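Local structure of uncharacterized protein (Trypanosoma brucei, 2Q0X) at residues Asp214-Arg217 and Arg218-Val222; Pro198-Gln201 and Glu202-Trp205; Asp95-Ile98 and Gly99-Arg103; Glu282-Ala285 and Ala286-Phe290. The protein is of unknown function but adopts the alpha/beta-hydrolase fold and is named as a component of the paraflagellar rod. All blocks are in the same frame, centred on the assembly; numbering follows the deposited sequence.

Contact 1. Residues Asp214-Arg217 and Arg218-Val222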
ATOM      1  N   ASP A 214      30.570  17.879   8.104  1.00 40.45           N
ATOM      2  CA  ASP A 214      30.879  16.700   7.296  1.00 40.08           C
ATOM      3  C   ASP A 214      29.626  15.876   6.947  1.00 39.39           C
ATOM      4  O   ASP A 214      29.509  15.383   5.827  1.00 39.53           O
ATOM      5  CB  ASP A 214      31.966  15.824   7.948  1.00 40.40           C
ATOM      6  CG  ASP A 214      31.573  15.283   9.318  1.00 41.24           C
ATOM      7  OD1 ASP A 214      32.116  14.217   9.687  1.00 42.44           O
ATOM      8  OD2 ASP A 214      30.751  15.906  10.030  1.00 42.75           O
ATOM      9  N   VAL A 215      28.686  15.747   7.885  1.00 38.27           N
ATOM     10  CA  VAL A 215      27.464  14.994   7.634  1.00 37.60           C
ATOM     11  C   VAL A 215      26.651  15.630   6.506  1.00 37.00           C
ATOM     12  O   VAL A 215      26.085  14.924   5.677  1.00 36.55           O
ATOM     13  CB  VAL A 215      26.571  14.874   8.895  1.00 37.53           C
ATOM     14  CG1 VAL A 215      25.278  14.171   8.555  1.00 37.46           C
ATOM     15  CG2 VAL A 215      27.307  14.133   9.999  1.00 37.16           C
ATOM     16  N   LEU A 216      26.624  16.961   6.470  1.00 36.42           N
ATOM     17  CA  LEU A 216      25.856  17.678   5.466  1.00 36.15           C
ATOM     18  C   LEU A 216      26.326  17.391   4.036  1.00 35.96           C
ATOM     19  O   LEU A 216      25.522  17.434   3.110  1.00 35.62           O
ATOM     20  CB  LEU A 216      25.870  19.182   5.738  1.00 36.16           C
ATOM     21  CG  LEU A 216      25.185  19.708   7.002  1.00 35.62           C
ATOM     22  CD1 LEU A 216      25.300  21.231   6.985  1.00 35.00           C
ATOM     23  CD2 LEU A 216      23.699  19.242   7.123  1.00 35.01           C
ATOM     24  N   ARG A 217      27.610  17.076   3.863  1.00 36.15           N
ATOM     25  CA  ARG A 217      28.148  16.750   2.537  1.00 36.53           C
ATOM     26  C   ARG A 217      27.492  15.510   1.990  1.00 36.27           C
ATOM     27  O   ARG A 217      27.304  15.394   0.793  1.00 36.34           O
ATOM     28  CB  ARG A 217      29.672  16.503   2.571  1.00 36.95           C
ATOM     29  CG  ARG A 217      30.501  17.668   3.019  1.00 38.20           C
ATOM     30  CD  ARG A 217      30.299  18.911   2.123  1.00 39.94           C
ATOM     31  NE  ARG A 217      31.286  19.943   2.472  1.00 40.52           N
ATOM     32  CZ  ARG A 217      31.324  21.174   1.962  1.00 40.53           C
ATOM     33  NH1 ARG A 217      30.477  21.576   1.029  1.00 40.64           N
ATOM     34  NH2 ARG A 217      32.259  21.993   2.385  1.00 41.42           N
ATOM     35  N   ARG A 218      27.191  14.575   2.880  1.00 36.27           N
ATOM     36  CA  ARG A 218      26.543  13.320   2.529  1.00 36.63           C
ATOM     37  C   ARG A 218      25.038  13.448   2.284  1.00 35.65           C
ATOM     38  O   ARG A 218      24.449  12.586   1.645  1.00 36.01           O
ATOM     39  CB  ARG A 218      26.797  12.296   3.632  1.00 36.85           C
ATOM     40  CG  ARG A 218      28.262  11.841   3.733  1.00 37.87           C
ATOM     41  CD  ARG A 218      28.519  11.100   5.038  1.00 39.02           C
ATOM     42  NE  ARG A 218      29.232  11.910   6.049  1.00 41.94           N
ATOM     43  CZ  ARG A 218      29.556  11.477   7.274  1.00 42.97           C
ATOM     44  NH1 ARG A 218      29.228  10.243   7.665  1.00 44.29           N
ATOM     45  NH2 ARG A 218      30.204  12.276   8.127  1.00 42.49           N
ATOM     46  N   SER A 219      24.424  14.505   2.810  1.00 34.80           N
ATOM     47  CA  SER A 219      22.993  14.762   2.661  1.00 33.98           C
ATOM     48  C   SER A 219      22.747  15.887   1.649  1.00 33.86           C
ATOM     49  O   SER A 219      22.707  15.629   0.458  1.00 33.75           O
ATOM     50  CB  SER A 219      22.334  15.053   4.036  1.00 34.02           C
ATOM     51  OG  SER A 219      22.789  16.255   4.640  1.00 32.13           O
ATOM     52  N   VAL A 220      22.607  17.134   2.101  1.00 33.66           N
ATOM     53  CA  VAL A 220      22.332  18.246   1.173  1.00 33.66           C
ATOM     54  C   VAL A 220      23.462  18.491   0.132  1.00 33.82           C
ATOM     55  O   VAL A 220      23.214  19.006  -0.969  1.00 33.66           O
ATOM     56  CB  VAL A 220      21.949  19.555   1.920  1.00 33.75           C
ATOM     57  CG1 VAL A 220      20.619  19.351   2.683  1.00 33.40           C
ATOM     58  CG2 VAL A 220      23.073  20.026   2.860  1.00 32.35           C
ATOM     59  N   GLY A 221      24.685  18.095   0.477  1.00 33.87           N
ATOM     60  CA  GLY A 221      25.819  18.181  -0.451  1.00 33.81           C
ATOM     61  C   GLY A 221      25.658  17.400  -1.746  1.00 33.84           C
ATOM     62  O   GLY A 221      26.205  17.811  -2.754  1.00 33.71           O
ATOM     63  N   VAL A 222      24.898  16.288  -1.729  1.00 34.04           N
ATOM     64  CA  VAL A 222      24.662  15.495  -2.937  1.00 33.95           C
ATOM     65  C   VAL A 222      23.617  16.107  -3.868  1.00 34.11           C
ATOM     66  O   VAL A 222      23.485  15.679  -5.004  1.00 34.52           O
ATOM     67  CB  VAL A 222      24.263  14.034  -2.633  1.00 33.97           C
ATOM     68  CG1 VAL A 222      25.317  13.348  -1.720  1.00 33.92           C
ATOM     69  CG2 VAL A 222      22.827  13.956  -2.043  1.00 33.87           C
TER
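L216 O is gripped by two amides of the next turn, G221 N and, weakly, S219 N. G221 N makes the sound bond, 2.8 Å from L216 O with an N-H...O angle of 163°. S219 N, at 3.1 Å from L216 O, adds the weak one, and it shares its hydrogen with V215 O, a second weak acceptor. R218 N makes a further weak bond to V215 O. The G221 bond spans five residues, one more than a regular alpha-helical bond, while V222 N bonds to S219 O over three (3.2 Å). This is how the short, weakly bonded helix 213-218 runs out, passing through a 3-10 turn into the loop before strand 227-232 of the alpha/beta-hydrolase sheet. G221 has no side chain, and its CA can lie 3.4 Å from R217 O.

At the solvent side, R218 folds back along the helix. Its chain bends at chi3 (-103°), which carries the guanidinium over the first turn, where R218 NH2 forms a salt bridge 3.1 Å from D214 OD1. The carboxylate comes to the edge of the guanidinium; the planes are turned 71° apart, and OD1 is the oxygen that engages. NE points back to the D214 carbonyl in a weak bond. V215 CG2 lies over one guanidinium face, 3.9 Å from R218 NH2, and F197 touches both side chains. On the buried side L216 CB meets V220 CG2 at 4.1 Å. L216 packs on P207 and C208 of helix 200-209 and on H254 of helix 241-254, V220 on V204 and T255.

Contact 2. Residues Pro198-Gln201 and Glu202-Trp205; sequences PTLQ and EAVW
E202 turns its carboxylate back to T199, the residue at the N-cap of helix 200-209, and the two form a capping box. Its chain leaves the helix beside its own backbone N and bends at chi2 (100°), which swings the acid round the first turn. There E202 OE1 takes two bonds: T199 OG1 donates to it at 2.6 Å, nearly along the C-O direction, and T199 N approaches it at 3.0 Å from above the carboxylate plane. T199 OG1 in turn accepts weakly from Q201 N. The other oxygen, E202 OE2, passes 3.6 Å from P198 CG and is bonded to Y183 OH; R273 bonds to T199 OG1.

A203 follows with a regular helical bond, its N lying 3.1 Å from T199 O in the carbonyl plane. V204 N and W205 N then both bond to L200 O, V204 N from well above the carbonyl plane and W205 N nearly straight onto the oxygen, with an N-H...O angle of 170°. The second is a wider, pi-type turn. V204 CG2 lies alongside L200 CD2 at 4.2 Å, the pair pointing the same way against L229 of strand 227-232. W205 CD1 is 3.6 Å from Q201 NE2, which comes in obliquely, amide and ring planes 52° apart. N206 takes up that amide nitrogen, and Y237 OH bonds to W205 NE1.

With two donors from a single residue on OE1, the glutamate and its cap fix each other's orientation, and a carboxylate at the N-terminal end of a helix probably also gains from the helix dipole.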
ATOM      1  N   PRO A 198      17.050   8.921   7.540  1.00 38.72           N
ATOM      2  CA  PRO A 198      15.623   8.649   7.499  1.00 38.59           C
ATOM      3  C   PRO A 198      14.767   9.865   7.228  1.00 38.37           C
ATOM      4  O   PRO A 198      13.936   9.806   6.363  1.00 37.99           O
ATOM      5  CB  PRO A 198      15.343   8.068   8.891  1.00 38.83           C
ATOM      6  CG  PRO A 198      16.610   7.394   9.248  1.00 38.65           C
ATOM      7  CD  PRO A 198      17.682   8.310   8.729  1.00 38.45           C
ATOM      8  N   THR A 199      15.022  10.975   7.924  1.00 38.50           N
ATOM      9  CA  THR A 199      14.213  12.192   7.795  1.00 38.02           C
ATOM     10  C   THR A 199      15.115  13.415   7.793  1.00 37.89           C
ATOM     11  O   THR A 199      16.324  13.307   7.931  1.00 37.92           O
ATOM     12  CB  THR A 199      13.221  12.318   8.974  1.00 38.00           C
ATOM     13  OG1 THR A 199      13.959  12.426  10.208  1.00 37.76           O
ATOM     14  CG2 THR A 199      12.270  11.086   9.021  1.00 37.22           C
ATOM     15  N   LEU A 200      14.508  14.581   7.622  1.00 37.74           N
ATOM     16  CA  LEU A 200      15.207  15.848   7.723  1.00 37.77           C
ATOM     17  C   LEU A 200      15.794  16.135   9.105  1.00 38.09           C
ATOM     18  O   LEU A 200      16.692  16.970   9.225  1.00 38.08           O
ATOM     19  CB  LEU A 200      14.286  16.976   7.308  1.00 37.54           C
ATOM     20  CG  LEU A 200      13.948  17.001   5.818  1.00 36.98           C
ATOM     21  CD1 LEU A 200      13.258  18.288   5.487  1.00 35.15           C
ATOM     22  CD2 LEU A 200      15.176  16.832   4.963  1.00 35.75           C
ATOM     23  N   GLN A 201      15.289  15.478  10.158  1.00 38.26           N
ATOM     24  CA  GLN A 201      15.957  15.561  11.463  1.00 38.27           C
ATOM     25  C   GLN A 201      17.431  15.156  11.346  1.00 38.48           C
ATOM     26  O   GLN A 201      18.329  15.894  11.755  1.00 38.45           O
ATOM     27  CB  GLN A 201      15.255  14.693  12.500  1.00 38.19           C
ATOM     28  CG  GLN A 201      15.689  14.938  13.949  1.00 37.89           C
ATOM     29  CD  GLN A 201      15.132  16.219  14.521  1.00 38.00           C
ATOM     30  OE1 GLN A 201      14.093  16.707  14.068  1.00 37.72           O
ATOM     31  NE2 GLN A 201      15.818  16.779  15.537  1.00 37.14           N
ATOM     32  N   GLU A 202      17.686  13.983  10.776  1.00 38.80           N
ATOM     33  CA  GLU A 202      19.064  13.483  10.652  1.00 38.86           C
ATOM     34  C   GLU A 202      19.832  14.170   9.511  1.00 38.62           C
ATOM     35  O   GLU A 202      21.019  14.470   9.648  1.00 38.33           O
ATOM     36  CB  GLU A 202      19.057  11.967  10.429  1.00 39.27           C
ATOM     37  CG  GLU A 202      18.463  11.169  11.610  1.00 39.97           C
ATOM     38  CD  GLU A 202      17.027  10.731  11.407  1.00 40.99           C
ATOM     39  OE1 GLU A 202      16.262  11.407  10.671  1.00 42.20           O
ATOM     40  OE2 GLU A 202      16.654   9.704  12.017  1.00 40.81           O
ATOM     41  N   ALA A 203      19.140  14.429   8.402  1.00 38.17           N
ATOM     42  CA  ALA A 203      19.768  14.999   7.204  1.00 37.82           C
ATOM     43  C   ALA A 203      20.138  16.484   7.354  1.00 37.81           C
ATOM     44  O   ALA A 203      21.142  16.916   6.811  1.00 36.97           O
ATOM     45  CB  ALA A 203      18.877  14.802   6.006  1.00 37.40           C
ATOM     46  N   VAL A 204      19.323  17.255   8.086  1.00 37.88           N
ATOM     47  CA  VAL A 204      19.496  18.708   8.130  1.00 37.73           C
ATOM     48  C   VAL A 204      19.516  19.294   9.554  1.00 38.00           C
ATOM     49  O   VAL A 204      20.454  19.989   9.923  1.00 38.33           O
ATOM     50  CB  VAL A 204      18.395  19.407   7.284  1.00 37.60           C
ATOM     51  CG1 VAL A 204      18.388  20.912   7.500  1.00 37.56           C
ATOM     52  CG2 VAL A 204      18.571  19.090   5.804  1.00 36.89           C
ATOM     53  N   TRP A 205      18.501  19.003  10.346  1.00 37.93           N
ATOM     54  CA  TRP A 205      18.287  19.710  11.600  1.00 37.73           C
ATOM     55  C   TRP A 205      19.397  19.442  12.603  1.00 37.88           C
ATOM     56  O   TRP A 205      20.085  20.372  13.055  1.00 37.26           O
ATOM     57  CB  TRP A 205      16.931  19.331  12.205  1.00 37.55           C
ATOM     58  CG  TRP A 205      16.410  20.350  13.162  1.00 37.10           C
ATOM     59  CD1 TRP A 205      16.307  20.223  14.500  1.00 36.87           C
ATOM     60  CD2 TRP A 205      15.934  21.663  12.835  1.00 36.87           C
ATOM     61  NE1 TRP A 205      15.791  21.375  15.045  1.00 37.36           N
ATOM     62  CE2 TRP A 205      15.555  22.277  14.041  1.00 36.86           C
ATOM     63  CE3 TRP A 205      15.788  22.374  11.636  1.00 36.97           C
ATOM     64  CZ2 TRP A 205      15.034  23.577  14.091  1.00 37.24           C
ATOM     65  CZ3 TRP A 205      15.268  23.664  11.677  1.00 36.79           C
ATOM     66  CH2 TRP A 205      14.892  24.252  12.899  1.00 37.31           C
TER

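Contact 3. Residues Asp95-Ile98 and Gly99-Arg103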
ATOM      1  N   ASP A  95      14.095   4.932  -8.784  1.00 23.65           N
ATOM      2  CA  ASP A  95      14.902   5.306  -9.951  1.00 23.74           C
ATOM      3  C   ASP A  95      14.442   4.628 -11.236  1.00 23.67           C
ATOM      4  O   ASP A  95      14.432   5.237 -12.301  1.00 23.01           O
ATOM      5  CB  ASP A  95      16.378   5.010  -9.712  1.00 23.84           C
ATOM      6  CG  ASP A  95      17.285   5.935 -10.508  1.00 24.22           C
ATOM      7  OD1 ASP A  95      16.953   7.145 -10.620  1.00 24.78           O
ATOM      8  OD2 ASP A  95      18.307   5.438 -11.034  1.00 23.67           O
ATOM      9  N   ASP A  96      14.052   3.363 -11.114  1.00 24.22           N
ATOM     10  CA  ASP A  96      13.405   2.621 -12.196  1.00 24.48           C
ATOM     11  C   ASP A  96      12.107   3.303 -12.666  1.00 23.98           C
ATOM     12  O   ASP A  96      11.805   3.333 -13.855  1.00 24.14           O
ATOM     13  CB  ASP A  96      13.098   1.172 -11.759  1.00 24.96           C
ATOM     14  CG  ASP A  96      14.366   0.363 -11.403  1.00 26.59           C
ATOM     15  OD1 ASP A  96      15.479   0.763 -11.836  1.00 27.95           O
ATOM     16  OD2 ASP A  96      14.247  -0.682 -10.694  1.00 28.54           O
ATOM     17  N   LEU A  97      11.324   3.841 -11.739  1.00 23.52           N
ATOM     18  CA  LEU A  97      10.117   4.580 -12.124  1.00 22.48           C
ATOM     19  C   LEU A  97      10.488   5.877 -12.860  1.00 21.67           C
ATOM     20  O   LEU A  97       9.901   6.199 -13.891  1.00 21.08           O
ATOM     21  CB  LEU A  97       9.237   4.876 -10.901  1.00 22.50           C
ATOM     22  CG  LEU A  97       8.010   5.749 -11.170  1.00 22.47           C
ATOM     23  CD1 LEU A  97       7.175   5.167 -12.350  1.00 21.00           C
ATOM     24  CD2 LEU A  97       7.172   6.010  -9.886  1.00 22.68           C
ATOM     25  N   ILE A  98      11.472   6.604 -12.339  1.00 20.89           N
ATOM     26  CA  ILE A  98      11.963   7.801 -13.018  1.00 20.42           C
ATOM     27  C   ILE A  98      12.343   7.492 -14.474  1.00 20.49           C
ATOM     28  O   ILE A  98      11.923   8.197 -15.389  1.00 20.58           O
ATOM     29  CB  ILE A  98      13.131   8.461 -12.266  1.00 20.38           C
ATOM     30  CG1 ILE A  98      12.647   8.995 -10.909  1.00 20.43           C
ATOM     31  CG2 ILE A  98      13.749   9.611 -13.096  1.00 19.24           C
ATOM     32  CD1 ILE A  98      13.798   9.508  -9.989  1.00 19.85           C
ATOM     33  N   GLY A  99      13.120   6.431 -14.684  1.00 20.36           N
ATOM     34  CA  GLY A  99      13.418   5.951 -16.011  1.00 20.10           C
ATOM     35  C   GLY A  99      12.210   5.688 -16.898  1.00 20.13           C
ATOM     36  O   GLY A  99      12.191   6.077 -18.083  1.00 19.74           O
ATOM     37  N   ILE A 100      11.213   5.005 -16.345  1.00 20.16           N
ATOM     38  CA  ILE A 100       9.955   4.754 -17.049  1.00 20.43           C
ATOM     39  C   ILE A 100       9.256   6.063 -17.427  1.00 20.12           C
ATOM     40  O   ILE A 100       8.830   6.255 -18.556  1.00 19.64           O
ATOM     41  CB  ILE A 100       9.013   3.895 -16.184  1.00 21.17           C
ATOM     42  CG1 ILE A 100       9.494   2.443 -16.164  1.00 21.61           C
ATOM     43  CG2 ILE A 100       7.531   4.017 -16.655  1.00 21.05           C
ATOM     44  CD1 ILE A 100       8.961   1.668 -14.930  1.00 22.14           C
ATOM     45  N   LEU A 101       9.150   6.977 -16.482  1.00 20.14           N
ATOM     46  CA  LEU A 101       8.510   8.261 -16.757  1.00 20.46           C
ATOM     47  C   LEU A 101       9.205   9.066 -17.868  1.00 20.79           C
ATOM     48  O   LEU A 101       8.553   9.683 -18.729  1.00 20.23           O
ATOM     49  CB  LEU A 101       8.475   9.099 -15.484  1.00 20.39           C
ATOM     50  CG  LEU A 101       7.512   8.622 -14.395  1.00 20.63           C
ATOM     51  CD1 LEU A 101       7.744   9.373 -13.111  1.00 18.71           C
ATOM     52  CD2 LEU A 101       6.042   8.774 -14.874  1.00 20.21           C
ATOM     53  N   LEU A 102      10.535   9.073 -17.823  1.00 21.32           N
ATOM     54  CA  LEU A 102      11.321   9.804 -18.806  1.00 21.72           C
ATOM     55  C   LEU A 102      11.128   9.201 -20.180  1.00 22.41           C
ATOM     56  O   LEU A 102      10.762   9.908 -21.113  1.00 22.22           O
ATOM     57  CB  LEU A 102      12.801   9.828 -18.431  1.00 21.51           C
ATOM     58  CG  LEU A 102      13.174  10.581 -17.151  1.00 21.19           C
ATOM     59  CD1 LEU A 102      14.677  10.446 -16.863  1.00 21.00           C
ATOM     60  CD2 LEU A 102      12.758  12.040 -17.221  1.00 20.48           C
ATOM     61  N   ARG A 103      11.339   7.901 -20.328  1.00 23.55           N
ATOM     62  CA  ARG A 103      11.277   7.346 -21.688  1.00 24.90           C
ATOM     63  C   ARG A 103       9.853   7.056 -22.157  1.00 25.11           C
ATOM     64  O   ARG A 103       9.548   7.257 -23.336  1.00 24.94           O
ATOM     65  CB  ARG A 103      12.216   6.148 -21.931  1.00 24.95           C
ATOM     66  CG  ARG A 103      12.585   5.313 -20.738  1.00 26.24           C
ATOM     67  CD  ARG A 103      13.357   4.063 -21.110  1.00 26.62           C
ATOM     68  NE  ARG A 103      12.615   3.233 -22.068  1.00 29.11           N
ATOM     69  CZ  ARG A 103      11.586   2.428 -21.786  1.00 29.23           C
ATOM     70  NH1 ARG A 103      11.118   2.289 -20.544  1.00 30.86           N
ATOM     71  NH2 ARG A 103      11.021   1.743 -22.773  1.00 29.04           N
TER
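Four backbone bonds join D95-I98 to the next turn, and all are close to straight. L101 N to L97 O is the shortest at 2.8 Å; L102 N follows at 2.9 Å from I98 O. G99 N reaches D95 O at 3.0 Å with an N-H...O angle of 172°, while I100 N lies 3.1 Å from D96 O. This is unbroken alpha helix, the middle and end of helix 87-104. The buried carboxylate of D95 is bonded to S129 OG and A130 N, just past the end of helix 119-128.

Above this backbone the aliphatic side chains pair up one turn apart. L97 extends opposite its own amide nitrogen (chi1 175°) and then bends, which brings L97 CD1 to 4.0 Å from L101 CG; the same methyl is 4.4 Å from I100 CB. I98 and L102 run side by side, touching through I98 CG2 and L102 CD1 at 4.0 Å. L97 and L101 rest on strand 40-44, with L97 also reaching F18 and Y20 of strand 13-21; I98 meets L42 as well as L125 of helix 119-128.

The chemistry is therefore divided: the apolar flank packs against the sheet through aliphatic contacts, whereas the buried D95 acid, gripped by a hydroxyl and an amide, ties the helix to the turn that follows helix 119-128.

Contact 4. Residues Glu282-Ala285 and Ala286-Phe290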
ATOM      1  N   GLU A 282      -0.409  27.164   2.571  1.00 31.26           N
ATOM      2  CA  GLU A 282       1.021  27.486   2.639  1.00 31.22           C
ATOM      3  C   GLU A 282       1.846  26.509   1.790  1.00 30.80           C
ATOM      4  O   GLU A 282       2.674  26.948   1.002  1.00 30.62           O
ATOM      5  CB  GLU A 282       1.537  27.454   4.082  1.00 31.23           C
ATOM      6  CG  GLU A 282       0.975  28.552   5.014  1.00 31.58           C
ATOM      7  CD  GLU A 282       1.453  28.367   6.461  1.00 31.80           C
ATOM      8  OE1 GLU A 282       2.337  27.501   6.691  1.00 32.94           O
ATOM      9  OE2 GLU A 282       0.950  29.075   7.362  1.00 32.50           O
ATOM     10  N   HIS A 283       1.602  25.203   1.943  1.00 30.33           N
ATOM     11  CA  HIS A 283       2.304  24.173   1.145  1.00 30.12           C
ATOM     12  C   HIS A 283       2.100  24.400  -0.350  1.00 30.05           C
ATOM     13  O   HIS A 283       3.057  24.419  -1.108  1.00 30.20           O
ATOM     14  CB  HIS A 283       1.816  22.764   1.462  1.00 29.92           C
ATOM     15  CG  HIS A 283       2.286  22.222   2.776  1.00 29.89           C
ATOM     16  ND1 HIS A 283       2.764  20.939   2.909  1.00 29.77           N
ATOM     17  CD2 HIS A 283       2.309  22.762   4.016  1.00 30.20           C
ATOM     18  CE1 HIS A 283       3.091  20.723   4.172  1.00 30.25           C
ATOM     19  NE2 HIS A 283       2.824  21.813   4.866  1.00 29.61           N
ATOM     20  N   VAL A 284       0.857  24.570  -0.774  1.00 29.67           N
ATOM     21  CA  VAL A 284       0.581  24.710  -2.200  1.00 29.72           C
ATOM     22  C   VAL A 284       1.293  25.941  -2.765  1.00 29.73           C
ATOM     23  O   VAL A 284       1.964  25.868  -3.797  1.00 29.68           O
ATOM     24  CB  VAL A 284      -0.936  24.769  -2.479  1.00 29.65           C
ATOM     25  CG1 VAL A 284      -1.220  25.242  -3.912  1.00 29.60           C
ATOM     26  CG2 VAL A 284      -1.566  23.394  -2.220  1.00 29.43           C
ATOM     27  N   ALA A 285       1.145  27.062  -2.066  1.00 29.67           N
ATOM     28  CA  ALA A 285       1.733  28.324  -2.473  1.00 29.73           C
ATOM     29  C   ALA A 285       3.269  28.279  -2.513  1.00 29.67           C
ATOM     30  O   ALA A 285       3.864  28.781  -3.449  1.00 29.70           O
ATOM     31  CB  ALA A 285       1.254  29.442  -1.564  1.00 29.41           C
ATOM     32  N   ALA A 286       3.894  27.675  -1.506  1.00 29.79           N
ATOM     33  CA  ALA A 286       5.356  27.564  -1.445  1.00 30.01           C
ATOM     34  C   ALA A 286       5.912  26.659  -2.570  1.00 29.79           C
ATOM     35  O   ALA A 286       6.942  26.960  -3.178  1.00 29.37           O
ATOM     36  CB  ALA A 286       5.798  27.034  -0.062  1.00 30.09           C
ATOM     37  N   ILE A 287       5.217  25.566  -2.853  1.00 29.72           N
ATOM     38  CA  ILE A 287       5.647  24.652  -3.908  1.00 29.66           C
ATOM     39  C   ILE A 287       5.528  25.322  -5.277  1.00 29.87           C
ATOM     40  O   ILE A 287       6.450  25.257  -6.068  1.00 29.81           O
ATOM     41  CB  ILE A 287       4.861  23.318  -3.871  1.00 29.54           C
ATOM     42  CG1 ILE A 287       5.289  22.512  -2.652  1.00 29.36           C
ATOM     43  CG2 ILE A 287       5.091  22.481  -5.139  1.00 28.96           C
ATOM     44  CD1 ILE A 287       4.372  21.345  -2.331  1.00 29.38           C
ATOM     45  N   LEU A 288       4.394  25.962  -5.539  1.00 30.28           N
ATOM     46  CA  LEU A 288       4.153  26.649  -6.814  1.00 30.58           C
ATOM     47  C   LEU A 288       5.147  27.791  -7.060  1.00 30.79           C
ATOM     48  O   LEU A 288       5.653  27.932  -8.166  1.00 30.70           O
ATOM     49  CB  LEU A 288       2.731  27.210  -6.864  1.00 30.68           C
ATOM     50  CG  LEU A 288       1.598  26.252  -7.257  1.00 31.11           C
ATOM     51  CD1 LEU A 288       0.266  26.973  -7.114  1.00 31.10           C
ATOM     52  CD2 LEU A 288       1.787  25.753  -8.682  1.00 31.39           C
ATOM     53  N   GLN A 289       5.379  28.605  -6.030  1.00 31.09           N
ATOM     54  CA  GLN A 289       6.278  29.763  -6.106  1.00 31.59           C
ATOM     55  C   GLN A 289       7.728  29.313  -6.297  1.00 31.15           C
ATOM     56  O   GLN A 289       8.469  29.903  -7.054  1.00 31.22           O
ATOM     57  CB  GLN A 289       6.142  30.621  -4.840  1.00 31.97           C
ATOM     58  CG  GLN A 289       6.988  31.918  -4.827  1.00 33.66           C
ATOM     59  CD  GLN A 289       6.349  33.071  -5.606  1.00 35.95           C
ATOM     60  OE1 GLN A 289       5.438  32.876  -6.423  1.00 37.74           O
ATOM     61  NE2 GLN A 289       6.833  34.292  -5.347  1.00 38.25           N
ATOM     62  N   PHE A 290       8.118  28.252  -5.610  1.00 30.93           N
ATOM     63  CA  PHE A 290       9.432  27.648  -5.799  1.00 30.66           C
ATOM     64  C   PHE A 290       9.631  27.170  -7.244  1.00 30.39           C
ATOM     65  O   PHE A 290      10.617  27.483  -7.882  1.00 30.53           O
ATOM     66  CB  PHE A 290       9.596  26.465  -4.833  1.00 30.46           C
ATOM     67  CG  PHE A 290      10.794  25.610  -5.122  1.00 30.26           C
ATOM     68  CD1 PHE A 290      10.645  24.325  -5.604  1.00 29.90           C
ATOM     69  CD2 PHE A 290      12.070  26.096  -4.917  1.00 29.70           C
ATOM     70  CE1 PHE A 290      11.768  23.528  -5.876  1.00 29.97           C
ATOM     71  CE2 PHE A 290      13.180  25.302  -5.200  1.00 29.77           C
ATOM     72  CZ  PHE A 290      13.008  24.015  -5.671  1.00 29.54           C
TER
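H283, whose O is 3.0 Å from I287 N in a hydrogen bond, carries a ring hemmed in by other rings. F265 meets it in a T-shaped contact, Y56 at about 65° and H141 at about 35° between planes. Both ring nitrogens are occupied, ND1 by Y56 OH and NE2 by D267 OD1, which fixes the flip of the imidazole. The carboxylate of E282 is bonded through OE2 to N266.

Along the helix itself, A286 N bonds to E282 O at 2.9 Å, and L288 N to V284 O and Q289 N to A285 O at 3.0 Å each. V284 CG1 stands trans to N (chi1 167°), which leads it down the helix to lie alongside L288 CD1 at 3.9 Å. I287 CG1 lies 3.3 Å from H283 O.

I287 and L288 press on helix 57-64, and I287 also on M230 of strand 227-232. Such packing belongs to the C-terminal helix of the alpha/beta-hydrolase fold, here helix 280-299, which follows the last strands and lies against the central sheet.

In the fold
Contacts 1 and 2 belong together: helices 200-209 and 213-218 follow each other in the chain, and they touch where S219 OG lies 2.8 Å from A203 O, a probable hydrogen bond, and V220 CG1 packs on V204 CG2 at 3.7 Å. Contact 3 lies across the chain's centre from contact 2, about 26 Å between centres, yet contacts 1, 2 and 3 all touch helix 119-128. Contact 4 touches none of the others; its nearest atoms are about 11 Å from those of contact 2. Both nevertheless rest on strand 227-232, contact 4 through L228 and M230, contact 2 through L229 and L231.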